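PDB 2VSD: CHIR AB1 from Gallus gallus, which probably acts as an Fc receptor of the chicken, recognising the constant part of antibodies through the single immunoglobulin-like ectodomain present here. Local coordinates for residues Pro4-Ser9 against Leu24-Pro29; Asp20-Arg25 against Phe58-Thr63; Ala32-Leu37 against Arg44-Lys49; Gln36-Gly41 against Gln72-Val77. All coordinates share one frame; numbering follows the deposited sequence.

Interaction 1 (Pro4-Ser9 against Leu24-Pro29). Unlike the reference sequence in segment 4-9: Q5 (reference Arg).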
# COMPACT_ATOMS: atom_id res chain seq x y z
N PRO A 4 -16.03 7.54 -5.42
CA PRO A 4 -15.53 8.73 -6.14
C PRO A 4 -13.99 8.92 -6.08
O PRO A 4 -13.41 8.87 -5.00
CB PRO A 4 -16.23 9.89 -5.43
CG PRO A 4 -16.62 9.35 -4.10
CD PRO A 4 -16.89 7.91 -4.29
N GLN A 5 -13.39 9.12 -7.25
CA GLN A 5 -11.96 9.41 -7.40
C GLN A 5 -11.54 10.54 -6.47
O GLN A 5 -12.20 11.59 -6.44
CB GLN A 5 -11.66 9.78 -8.86
CG GLN A 5 -10.19 10.07 -9.18
CD GLN A 5 -9.96 10.73 -10.54
OE1 GLN A 5 -10.84 11.40 -11.09
NE2 GLN A 5 -8.78 10.53 -11.09
N PRO A 6 -10.44 10.34 -5.70
CA PRO A 6 -9.99 11.43 -4.84
C PRO A 6 -9.22 12.48 -5.65
O PRO A 6 -8.85 12.23 -6.79
CB PRO A 6 -9.06 10.73 -3.83
CG PRO A 6 -8.48 9.56 -4.62
CD PRO A 6 -9.59 9.13 -5.56
N SER A 7 -8.98 13.65 -5.07
CA SER A 7 -8.11 14.64 -5.71
C SER A 7 -7.01 15.09 -4.76
O SER A 7 -7.18 15.11 -3.54
CB SER A 7 -8.94 15.83 -6.21
OG SER A 7 -9.47 16.50 -5.09
N LEU A 8 -5.88 15.48 -5.32
CA LEU A 8 -4.67 15.68 -4.53
C LEU A 8 -4.19 17.10 -4.80
O LEU A 8 -4.20 17.57 -5.96
CB LEU A 8 -3.62 14.63 -4.94
CG LEU A 8 -2.26 14.56 -4.23
CD1 LEU A 8 -2.39 14.26 -2.74
CD2 LEU A 8 -1.35 13.53 -4.98
N SER A 9 -3.82 17.80 -3.73
CA SER A 9 -3.17 19.08 -3.90
C SER A 9 -1.80 19.07 -3.24
O SER A 9 -1.55 18.29 -2.31
CB SER A 9 -4.05 20.21 -3.35
OG SER A 9 -4.24 20.07 -1.96
N LEU A 24 0.87 17.21 1.00
CA LEU A 24 0.05 16.63 -0.04
C LEU A 24 -1.29 16.33 0.60
O LEU A 24 -1.37 15.49 1.51
CB LEU A 24 0.66 15.31 -0.54
CG LEU A 24 1.87 15.33 -1.48
CD1 LEU A 24 1.50 15.87 -2.86
CD2 LEU A 24 3.08 16.06 -0.90
N ARG A 25 -2.32 17.02 0.15
CA ARG A 25 -3.62 16.91 0.79
C ARG A 25 -4.54 16.10 -0.13
O ARG A 25 -4.78 16.48 -1.30
CB ARG A 25 -4.17 18.32 1.07
CG ARG A 25 -5.51 18.34 1.73
CD ARG A 25 -5.88 19.77 2.13
NE ARG A 25 -7.30 19.85 2.50
CZ ARG A 25 -7.77 19.74 3.74
NH1 ARG A 25 -6.95 19.55 4.77
NH2 ARG A 25 -9.08 19.83 3.94
N CYS A 26 -5.05 14.98 0.39
CA CYS A 26 -5.86 14.08 -0.40
C CYS A 26 -7.30 14.30 0.01
O CYS A 26 -7.66 14.03 1.17
CB CYS A 26 -5.48 12.61 -0.19
SG CYS A 26 -6.34 11.44 -1.30
N HIS A 27 -8.09 14.78 -0.93
CA HIS A 27 -9.51 15.11 -0.67
C HIS A 27 -10.42 13.97 -1.03
O HIS A 27 -10.39 13.48 -2.14
CB HIS A 27 -9.92 16.33 -1.51
CG HIS A 27 -9.14 17.56 -1.19
ND1 HIS A 27 -8.00 17.93 -1.88
CD2 HIS A 27 -9.33 18.52 -0.25
CE1 HIS A 27 -7.52 19.05 -1.38
NE2 HIS A 27 -8.32 19.44 -0.39
N LEU A 28 -11.26 13.57 -0.08
CA LEU A 28 -12.22 12.50 -0.36
C LEU A 28 -13.49 12.66 0.47
O LEU A 28 -13.57 13.59 1.27
CB LEU A 28 -11.59 11.09 -0.25
CG LEU A 28 -10.61 10.43 0.75
CD1 LEU A 28 -9.64 11.35 1.49
CD2 LEU A 28 -11.29 9.44 1.72
N PRO A 29 -14.49 11.78 0.27
CA PRO A 29 -15.74 11.91 1.03
C PRO A 29 -15.61 11.69 2.54
O PRO A 29 -14.62 11.11 3.02
CB PRO A 29 -16.65 10.83 0.42
CG PRO A 29 -16.07 10.54 -0.93
CD PRO A 29 -14.57 10.66 -0.69
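P4-S9 and L24-P29 meet as antiparallel edge and middle strands of the three-stranded sheet, where strand 7-11 pairs with 21-27 in a beta hairpin. S7 pairs with H27 and S9 with R25 as hydrogen-bonded pairs, with L8 and C26 as the non-hydrogen-bonded pair between them. The straightest bond runs from H27 N to S7 O at 2.8 Å (175°). The same carbonyl oxygen lies near the plane of the imidazole, at its edge, and takes a weak second bond from H27 ND1. S9 OG, turned between its own backbone N and carbonyl carbon (chi1 64°), lies at that ring's edge too, 3.5 Å from H27 CE1. This is one layer of the immunoglobulin beta-sandwich, and C26 carries the disulfide to C73 that ties it to the other layer. On the C26 face, L8 CD1 reaches over to L24 CB at 3.9 Å, while P6 CB comes to 3.8 Å from C26 SG. Beyond the strand ends the two prolines meet at an angle, P4 CG against P29 CG at a tight 3.4 Å, with Y75 also packed on P29. R25 extends away on the other face to a salt bridge with E57.

Interaction 2 (Asp20-Arg25 against Phe58-Thr63). Unlike the reference sequence in segment 20-25: T21 (reference Asn).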
# COMPACT_ATOMS: atom_id res chain seq x y z
N ASP A 20 12.75 21.95 2.55
CA ASP A 20 11.42 22.51 2.71
C ASP A 20 10.45 21.43 3.14
O ASP A 20 10.69 20.25 2.88
CB ASP A 20 10.92 23.11 1.40
CG ASP A 20 11.62 24.35 1.01
OD1 ASP A 20 12.41 24.92 1.81
OD2 ASP A 20 11.40 24.74 -0.16
N THR A 21 9.36 21.82 3.80
CA THR A 21 8.29 20.87 4.15
C THR A 21 7.12 21.04 3.16
O THR A 21 6.70 22.17 2.85
CB THR A 21 7.86 21.06 5.66
OG1 THR A 21 9.00 20.80 6.47
CG2 THR A 21 6.72 20.10 6.06
N VAL A 22 6.66 19.93 2.60
CA VAL A 22 5.52 19.95 1.69
C VAL A 22 4.34 19.19 2.30
O VAL A 22 4.51 18.30 3.12
CB VAL A 22 5.82 19.39 0.27
CG1 VAL A 22 6.89 20.22 -0.44
CG2 VAL A 22 6.26 17.88 0.34
N THR A 23 3.14 19.56 1.85
CA THR A 23 1.93 18.93 2.29
C THR A 23 1.18 18.50 1.05
O THR A 23 0.88 19.33 0.15
CB THR A 23 1.03 19.90 3.11
OG1 THR A 23 1.70 20.26 4.33
CG2 THR A 23 -0.28 19.20 3.47
N LEU A 24 0.87 17.21 1.00
CA LEU A 24 0.05 16.63 -0.04
C LEU A 24 -1.29 16.33 0.60
O LEU A 24 -1.37 15.49 1.51
CB LEU A 24 0.66 15.31 -0.54
CG LEU A 24 1.87 15.33 -1.48
CD1 LEU A 24 1.50 15.87 -2.86
CD2 LEU A 24 3.08 16.06 -0.90
N ARG A 25 -2.32 17.02 0.15
CA ARG A 25 -3.62 16.91 0.79
C ARG A 25 -4.54 16.10 -0.13
O ARG A 25 -4.78 16.48 -1.30
CB ARG A 25 -4.17 18.32 1.07
CG ARG A 25 -5.51 18.34 1.73
CD ARG A 25 -5.88 19.77 2.13
NE ARG A 25 -7.30 19.85 2.50
CZ ARG A 25 -7.77 19.74 3.74
NH1 ARG A 25 -6.95 19.55 4.77
NH2 ARG A 25 -9.08 19.83 3.94
N PHE A 58 -0.58 14.48 4.07
CA PHE A 58 0.71 13.87 4.28
C PHE A 58 1.69 15.02 4.24
O PHE A 58 1.92 15.60 3.18
CB PHE A 58 1.03 12.88 3.15
CG PHE A 58 0.03 11.77 3.01
CD1 PHE A 58 0.24 10.55 3.67
CD2 PHE A 58 -1.14 11.94 2.26
CE1 PHE A 58 -0.69 9.52 3.55
CE2 PHE A 58 -2.08 10.92 2.16
CZ PHE A 58 -1.85 9.71 2.80
N SER A 59 2.28 15.36 5.38
CA SER A 59 3.24 16.45 5.42
C SER A 59 4.59 15.85 5.73
O SER A 59 4.70 15.04 6.67
CB SER A 59 2.89 17.49 6.48
OG SER A 59 1.68 18.14 6.17
N PHE A 60 5.60 16.22 4.95
CA PHE A 60 6.96 15.70 5.16
C PHE A 60 8.02 16.66 4.67
O PHE A 60 7.76 17.57 3.84
CB PHE A 60 7.13 14.32 4.51
CG PHE A 60 6.79 14.26 3.05
CD1 PHE A 60 7.78 14.42 2.07
CD2 PHE A 60 5.48 14.00 2.63
CE1 PHE A 60 7.47 14.35 0.72
CE2 PHE A 60 5.16 13.94 1.29
CZ PHE A 60 6.15 14.09 0.33
N ALA A 61 9.23 16.49 5.21
CA ALA A 61 10.34 17.30 4.76
C ALA A 61 10.91 16.71 3.48
O ALA A 61 10.98 15.49 3.32
CB ALA A 61 11.41 17.35 5.84
N VAL A 62 11.30 17.58 2.55
CA VAL A 62 12.04 17.16 1.36
C VAL A 62 13.48 16.95 1.80
O VAL A 62 14.15 17.92 2.24
CB VAL A 62 11.92 18.22 0.25
CG1 VAL A 62 12.69 17.78 -1.00
CG2 VAL A 62 10.41 18.50 -0.08
N THR A 63 13.96 15.71 1.77
CA THR A 63 15.30 15.42 2.29
C THR A 63 16.22 14.90 1.21
O THR A 63 17.42 14.71 1.45
CB THR A 63 15.25 14.41 3.42
OG1 THR A 63 14.80 13.13 2.91
CG2 THR A 63 14.30 14.89 4.52
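V22 lays one methyl over the ring of F60: CG2 stands 4.0 Å from the ring centroid, 20° off the normal and shifted toward the rim, a CH-pi contact. F60 CG sits between its own backbone N and carbonyl carbon (chi1 55°), which brings the ring back across the neighbouring strand, where V22 CG2, in the same kind of position, meets it. L24 approaches the same ring obliquely, its CD2 3.7 Å from F60 CE2. The other methyl of V22, CG1, touches V62 CG2 at 3.9 Å, and F58 turns the edge of its ring to the carbonyl oxygen of L24. These groups share the inward face of strands 21-27 and 55-61, which run antiparallel in the three-stranded sheet of the immunoglobulin sandwich; L37 of the opposite sheet covers L24, F58 and F60. On the outer face the hydroxyls of T23 and S59 come together, OG1 to OG at 2.8 Å. Backbone bonds join V22 with F60 and L24 with F58 in both directions, and V62 N to D20 O continues the pairing past the strand end with a nearly straight bond (178°). F60 is further engaged by R44 through a cation-pi contact and by the ring of F45. The chemistry thus divides by face: carbon-rich contacts between the strands make the inward surface on which L37 packs, while the hydroxyl pair lies on the side turned away from that core.

Interaction 3 (Ala32-Leu37 against Arg44-Lys49). Unlike the reference sequence in segment 44-49: D46 (reference Asn).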
# COMPACT_ATOMS: atom_id res chain seq x y z
N ALA A 32 -15.00 6.96 6.86
CA ALA A 32 -13.75 6.45 7.42
C ALA A 32 -13.01 5.67 6.32
O ALA A 32 -13.61 4.90 5.58
CB ALA A 32 -14.01 5.56 8.66
N ALA A 33 -11.71 5.90 6.18
CA ALA A 33 -10.97 5.24 5.10
C ALA A 33 -9.47 5.24 5.34
O ALA A 33 -8.95 6.09 6.07
CB ALA A 33 -11.30 5.89 3.75
N TRP A 34 -8.79 4.26 4.77
CA TRP A 34 -7.33 4.22 4.73
C TRP A 34 -6.91 4.99 3.50
O TRP A 34 -7.42 4.72 2.43
CB TRP A 34 -6.82 2.76 4.69
CG TRP A 34 -6.69 2.21 6.06
CD1 TRP A 34 -7.56 1.36 6.71
CD2 TRP A 34 -5.65 2.50 7.00
NE1 TRP A 34 -7.10 1.09 7.97
CE2 TRP A 34 -5.95 1.79 8.19
CE3 TRP A 34 -4.47 3.25 6.94
CZ2 TRP A 34 -5.13 1.82 9.29
CZ3 TRP A 34 -3.65 3.29 8.06
CH2 TRP A 34 -3.98 2.58 9.21
N VAL A 35 -6.02 5.96 3.65
CA VAL A 35 -5.64 6.79 2.51
C VAL A 35 -4.18 6.49 2.18
O VAL A 35 -3.37 6.37 3.10
CB VAL A 35 -5.82 8.27 2.81
CG1 VAL A 35 -5.58 9.11 1.56
CG2 VAL A 35 -7.23 8.53 3.37
N GLN A 36 -3.86 6.35 0.89
CA GLN A 36 -2.48 6.05 0.49
C GLN A 36 -1.88 7.18 -0.34
O GLN A 36 -2.55 7.73 -1.23
CB GLN A 36 -2.49 4.82 -0.38
CG GLN A 36 -3.03 3.59 0.35
CD GLN A 36 -3.05 2.34 -0.50
OE1 GLN A 36 -3.04 2.39 -1.74
NE2 GLN A 36 -3.13 1.18 0.18
N LEU A 37 -0.60 7.47 -0.11
CA LEU A 37 0.11 8.37 -0.99
C LEU A 37 1.12 7.55 -1.78
O LEU A 37 1.97 6.88 -1.17
CB LEU A 37 0.83 9.48 -0.21
CG LEU A 37 1.51 10.56 -1.10
CD1 LEU A 37 0.47 11.51 -1.74
CD2 LEU A 37 2.48 11.35 -0.25
N ARG A 44 4.05 5.15 -1.05
CA ARG A 44 5.00 5.79 -0.15
C ARG A 44 4.55 5.78 1.31
O ARG A 44 5.26 5.26 2.18
CB ARG A 44 5.38 7.22 -0.62
CG ARG A 44 6.57 7.74 0.18
CD ARG A 44 7.06 9.07 -0.25
NE ARG A 44 8.17 9.46 0.63
CZ ARG A 44 8.90 10.56 0.52
NH1 ARG A 44 8.70 11.42 -0.48
NH2 ARG A 44 9.87 10.79 1.41
N PHE A 45 3.36 6.35 1.58
CA PHE A 45 2.81 6.46 2.93
C PHE A 45 1.36 6.02 2.90
O PHE A 45 0.69 6.08 1.85
CB PHE A 45 2.78 7.92 3.40
CG PHE A 45 4.13 8.57 3.47
CD1 PHE A 45 5.13 8.04 4.28
CD2 PHE A 45 4.37 9.74 2.75
CE1 PHE A 45 6.37 8.67 4.39
CE2 PHE A 45 5.61 10.37 2.85
CZ PHE A 45 6.60 9.84 3.66
N ASP A 46 0.87 5.59 4.05
CA ASP A 46 -0.57 5.49 4.20
C ASP A 46 -0.93 5.99 5.58
O ASP A 46 -0.04 6.10 6.45
CB ASP A 46 -1.12 4.08 3.91
CG ASP A 46 -0.70 3.04 4.95
OD1 ASP A 46 -0.09 3.37 5.97
OD2 ASP A 46 -0.98 1.86 4.70
N LYS A 47 -2.19 6.35 5.77
CA LYS A 47 -2.69 6.75 7.09
C LYS A 47 -4.22 6.67 7.16
O LYS A 47 -4.91 6.63 6.14
CB LYS A 47 -2.23 8.16 7.43
CG LYS A 47 -2.84 9.24 6.55
CD LYS A 47 -2.20 10.60 6.81
CE LYS A 47 -2.59 11.14 8.16
NZ LYS A 47 -1.83 12.37 8.51
N GLU A 48 -4.73 6.68 8.38
CA GLU A 48 -6.17 6.66 8.63
C GLU A 48 -6.75 8.03 8.38
O GLU A 48 -6.13 9.04 8.71
CB GLU A 48 -6.44 6.30 10.10
CG GLU A 48 -5.73 5.06 10.60
CD GLU A 48 -4.29 5.29 11.09
OE1 GLU A 48 -3.59 6.23 10.60
OE2 GLU A 48 -3.84 4.50 11.96
N LYS A 49 -7.96 8.07 7.84
CA LYS A 49 -8.72 9.31 7.81
C LYS A 49 -10.07 9.07 8.47
O LYS A 49 -10.94 8.39 7.91
CB LYS A 49 -8.93 9.81 6.37
CG LYS A 49 -9.64 11.18 6.31
CD LYS A 49 -10.35 11.42 4.99
CE LYS A 49 -11.69 10.73 4.90
NZ LYS A 49 -12.71 11.28 5.86
O HOH W 1 -3.09 1.26 3.02
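A beta hairpin of the four-stranded sheet, strands 33-39 and 42-49, holds this contact, with a classic beta bulge where R44 and F45 both face L37. L37 O accepts from R44 N at 2.7 Å and from F45 N at 3.1 Å, both in the carbonyl plane. Beyond the bulge the antiparallel pairing is regular, with V35 bonded to K47 and A33 to K49 in both directions. On the outer face W34 and E48 run side by side. E48 CG, anti to its carbonyl carbon (chi1 -51°), lies over the six-membered ring of W34, 3.7 Å from its centroid and 25° off the normal; the bend at chi2 then brings the carboxylate back along the ring, its plane 26° from the indole. Next along this face, one water bridges Q36 NE2 and D46 OD2, 2.8 Å from each, while Q36 OE1 is held by R74 of the same chain. That carboxylate oxygen of D46 also takes a salt bridge from R74 and a hydrogen bond from Q76, both of the second subunit, an arrangement likely to favour its charged form. On the inner face V35 CG2 meets K49 CB at 3.7 Å, and L37 CD2 touches F45 CD2 at the edge of the ring at 3.9 Å. R44 CG covers one face of the F45 ring, and its guanidinium reaches a salt bridge with D67. Strand 42-49 is one of the two outer strands of its sheet within the chain; 33-39 is flanked on its other side by 69-78. V35 and L37 pack inward on C26 and L24 of strand 21-27, whereas the W34 and D46 face meets the second subunit.

Interaction 4 (Gln36-Gly41 against Gln72-Val77). With NAG (2-acetamido-2-deoxy-beta-D-glucopyranose), chain B.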
# COMPACT_ATOMS: atom_id res chain seq x y z
N GLN A 36 -3.86 6.35 0.89
CA GLN A 36 -2.48 6.05 0.49
C GLN A 36 -1.88 7.18 -0.34
O GLN A 36 -2.55 7.73 -1.23
CB GLN A 36 -2.49 4.82 -0.38
CG GLN A 36 -3.03 3.59 0.35
CD GLN A 36 -3.05 2.34 -0.50
OE1 GLN A 36 -3.04 2.39 -1.74
NE2 GLN A 36 -3.13 1.18 0.18
N LEU A 37 -0.60 7.47 -0.11
CA LEU A 37 0.11 8.37 -0.99
C LEU A 37 1.12 7.55 -1.78
O LEU A 37 1.97 6.88 -1.17
CB LEU A 37 0.83 9.48 -0.21
CG LEU A 37 1.51 10.56 -1.10
CD1 LEU A 37 0.47 11.51 -1.74
CD2 LEU A 37 2.48 11.35 -0.25
N TRP A 38 1.07 7.68 -3.10
CA TRP A 38 1.89 6.92 -4.04
C TRP A 38 2.83 7.88 -4.72
O TRP A 38 2.44 9.03 -5.05
CB TRP A 38 1.02 6.29 -5.11
CG TRP A 38 0.23 5.15 -4.57
CD1 TRP A 38 -0.77 5.20 -3.64
CD2 TRP A 38 0.39 3.77 -4.92
NE1 TRP A 38 -1.27 3.92 -3.41
CE2 TRP A 38 -0.57 3.03 -4.17
CE3 TRP A 38 1.24 3.09 -5.82
CZ2 TRP A 38 -0.68 1.63 -4.26
CZ3 TRP A 38 1.12 1.69 -5.92
CH2 TRP A 38 0.15 0.97 -5.14
N LEU A 39 4.07 7.43 -4.92
CA LEU A 39 5.10 8.22 -5.62
C LEU A 39 5.65 7.39 -6.78
O LEU A 39 6.14 6.26 -6.54
CB LEU A 39 6.22 8.63 -4.64
CG LEU A 39 7.51 9.21 -5.26
CD1 LEU A 39 7.18 10.44 -6.17
CD2 LEU A 39 8.53 9.63 -4.20
N ASN A 40 5.54 7.90 -8.02
CA ASN A 40 6.07 7.18 -9.20
C ASN A 40 5.49 5.77 -9.29
O ASN A 40 6.18 4.81 -9.71
CB ASN A 40 7.60 7.11 -9.18
CG ASN A 40 8.28 8.47 -9.25
OD1 ASN A 40 7.63 9.51 -9.47
ND2 ASN A 40 9.61 8.45 -9.01
N GLY A 41 4.23 5.63 -8.89
CA GLY A 41 3.53 4.34 -9.07
C GLY A 41 3.85 3.30 -8.00
O GLY A 41 3.54 2.11 -8.18
N GLN A 72 0.36 10.66 -6.30
CA GLN A 72 -1.07 10.35 -6.46
C GLN A 72 -1.61 9.85 -5.15
O GLN A 72 -0.84 9.36 -4.31
CB GLN A 72 -1.27 9.27 -7.51
CG GLN A 72 -1.02 9.74 -8.92
CD GLN A 72 -0.95 8.58 -9.88
OE1 GLN A 72 -0.02 7.77 -9.82
NE2 GLN A 72 -1.95 8.46 -10.74
N CYS A 73 -2.93 9.91 -4.97
CA CYS A 73 -3.52 9.29 -3.78
C CYS A 73 -4.70 8.38 -4.15
O CYS A 73 -5.29 8.54 -5.23
CB CYS A 73 -3.87 10.33 -2.69
SG CYS A 73 -5.25 11.46 -3.05
N ARG A 74 -4.96 7.41 -3.26
CA ARG A 74 -5.91 6.32 -3.45
C ARG A 74 -6.52 6.12 -2.07
O ARG A 74 -5.84 6.29 -1.06
CB ARG A 74 -5.09 5.09 -3.83
CG ARG A 74 -5.79 3.84 -4.16
CD ARG A 74 -4.75 2.93 -4.72
NE ARG A 74 -5.26 1.62 -5.07
CZ ARG A 74 -4.91 0.48 -4.49
NH1 ARG A 74 -4.06 0.44 -3.47
NH2 ARG A 74 -5.47 -0.64 -4.92
N TYR A 75 -7.79 5.73 -1.99
CA TYR A 75 -8.35 5.38 -0.67
C TYR A 75 -9.17 4.11 -0.73
O TYR A 75 -9.59 3.72 -1.82
CB TYR A 75 -9.12 6.54 -0.01
CG TYR A 75 -10.40 6.92 -0.71
CD1 TYR A 75 -10.39 7.78 -1.81
CD2 TYR A 75 -11.63 6.46 -0.23
CE1 TYR A 75 -11.58 8.15 -2.46
CE2 TYR A 75 -12.83 6.82 -0.87
CZ TYR A 75 -12.80 7.66 -1.99
OH TYR A 75 -13.97 8.04 -2.64
N GLN A 76 -9.33 3.47 0.43
CA GLN A 76 -9.91 2.13 0.55
C GLN A 76 -10.75 2.00 1.81
O GLN A 76 -10.43 2.54 2.87
CB GLN A 76 -8.81 1.04 0.59
CG GLN A 76 -7.86 1.02 -0.58
CD GLN A 76 -6.94 -0.20 -0.55
OE1 GLN A 76 -6.39 -0.56 0.51
NE2 GLN A 76 -6.77 -0.84 -1.70
N VAL A 77 -11.83 1.24 1.67
CA VAL A 77 -12.68 0.88 2.79
C VAL A 77 -12.92 -0.63 2.76
O VAL A 77 -12.81 -1.26 1.72
CB VAL A 77 -14.04 1.63 2.74
CG1 VAL A 77 -13.82 3.13 2.91
CG2 VAL A 77 -14.79 1.33 1.45
C1 NAG B . 10.40 9.67 -9.05
C2 NAG B . 11.73 9.31 -8.36
C3 NAG B . 12.82 10.40 -8.52
C4 NAG B . 12.85 10.95 -9.95
C5 NAG B . 11.42 11.24 -10.44
C6 NAG B . 11.32 11.76 -11.89
C7 NAG B . 11.46 7.76 -6.44
C8 NAG B . 11.33 6.66 -7.41
N2 NAG B . 11.57 9.01 -6.93
O3 NAG B . 14.08 9.84 -8.14
O4 NAG B . 13.52 12.20 -10.06
O5 NAG B . 10.65 10.05 -10.37
O6 NAG B . 12.01 10.84 -12.74
O7 NAG B . 11.40 7.46 -5.23
O HOH W 2 -4.10 -1.82 0.35
O HOH W 3 2.34 7.77 -8.23
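Q72 begins the pairing of strand 69-78 with 33-39: its carbonyl oxygen takes the amide of W38 at 2.8 Å, and its N returns a bond to W38 O. Its side chain reaches G41 N through a water that donates to Q72 OE1 and accepts from the glycine, linking the strand to the turn after N40. C73 follows on the opposite face as the non-hydrogen-bonded partner of L37; its SG belongs to the disulfide with C26. R74 is bonded to Q36 in both backbone directions, and its side chain, extended from CG to NE with CG anti to the backbone nitrogen (chi1 -177°), runs alongside that of Q36. R74 NH1 donates to Q36 OE1 at 2.8 Å, with the oxygen close to the guanidinium plane. W38 NE1 gives the same oxygen a second bond at 2.9 Å, coming from above the amide plane, while the oxygen stays in the plane of the indole. Two donors thus grip Q36 OE1 and should restrict the rotation of the amide. The guanidinium stands almost perpendicular to the indole (88°), and R74 NH1 lies 3.7 Å from W38 CZ2. At Q76 a water donates to OE1 at 2.6 Å and links it weakly to Q36 NE2. In the turn beyond strand 33-39, N40 ND2 carries the N-linked glycan. Both strands are interior to the four-stranded sheet, with 42-49 beside 33-39 and 81-92 beside 69-78; R74 and Q76 also reach D46 of the second subunit.

Interactions 1 and 2 build the three-stranded sheet around strand 21-27, sharing L24 and R25; interactions 3 and 4 build the four-stranded sheet around 33-39, sharing Q36 and L37. Each contact is partly buried, with one face in the sandwich core and another outside. Inward, the sheets meet mainly through carbon: F58 and F60 of interaction 2 pack on F45 and L37, with R44 adding a cation-pi contact to F60, and the C26-C73 disulfide joins interactions 1 and 4 covalently. Outward, interactions 1 and 2 carry serine, threonine, histidine and R25, salt-bridged to E57, and touch no other chain of the assembly, whereas W34, Q36, D46, R74 and Q76 of interactions 3 and 4 meet the second subunit.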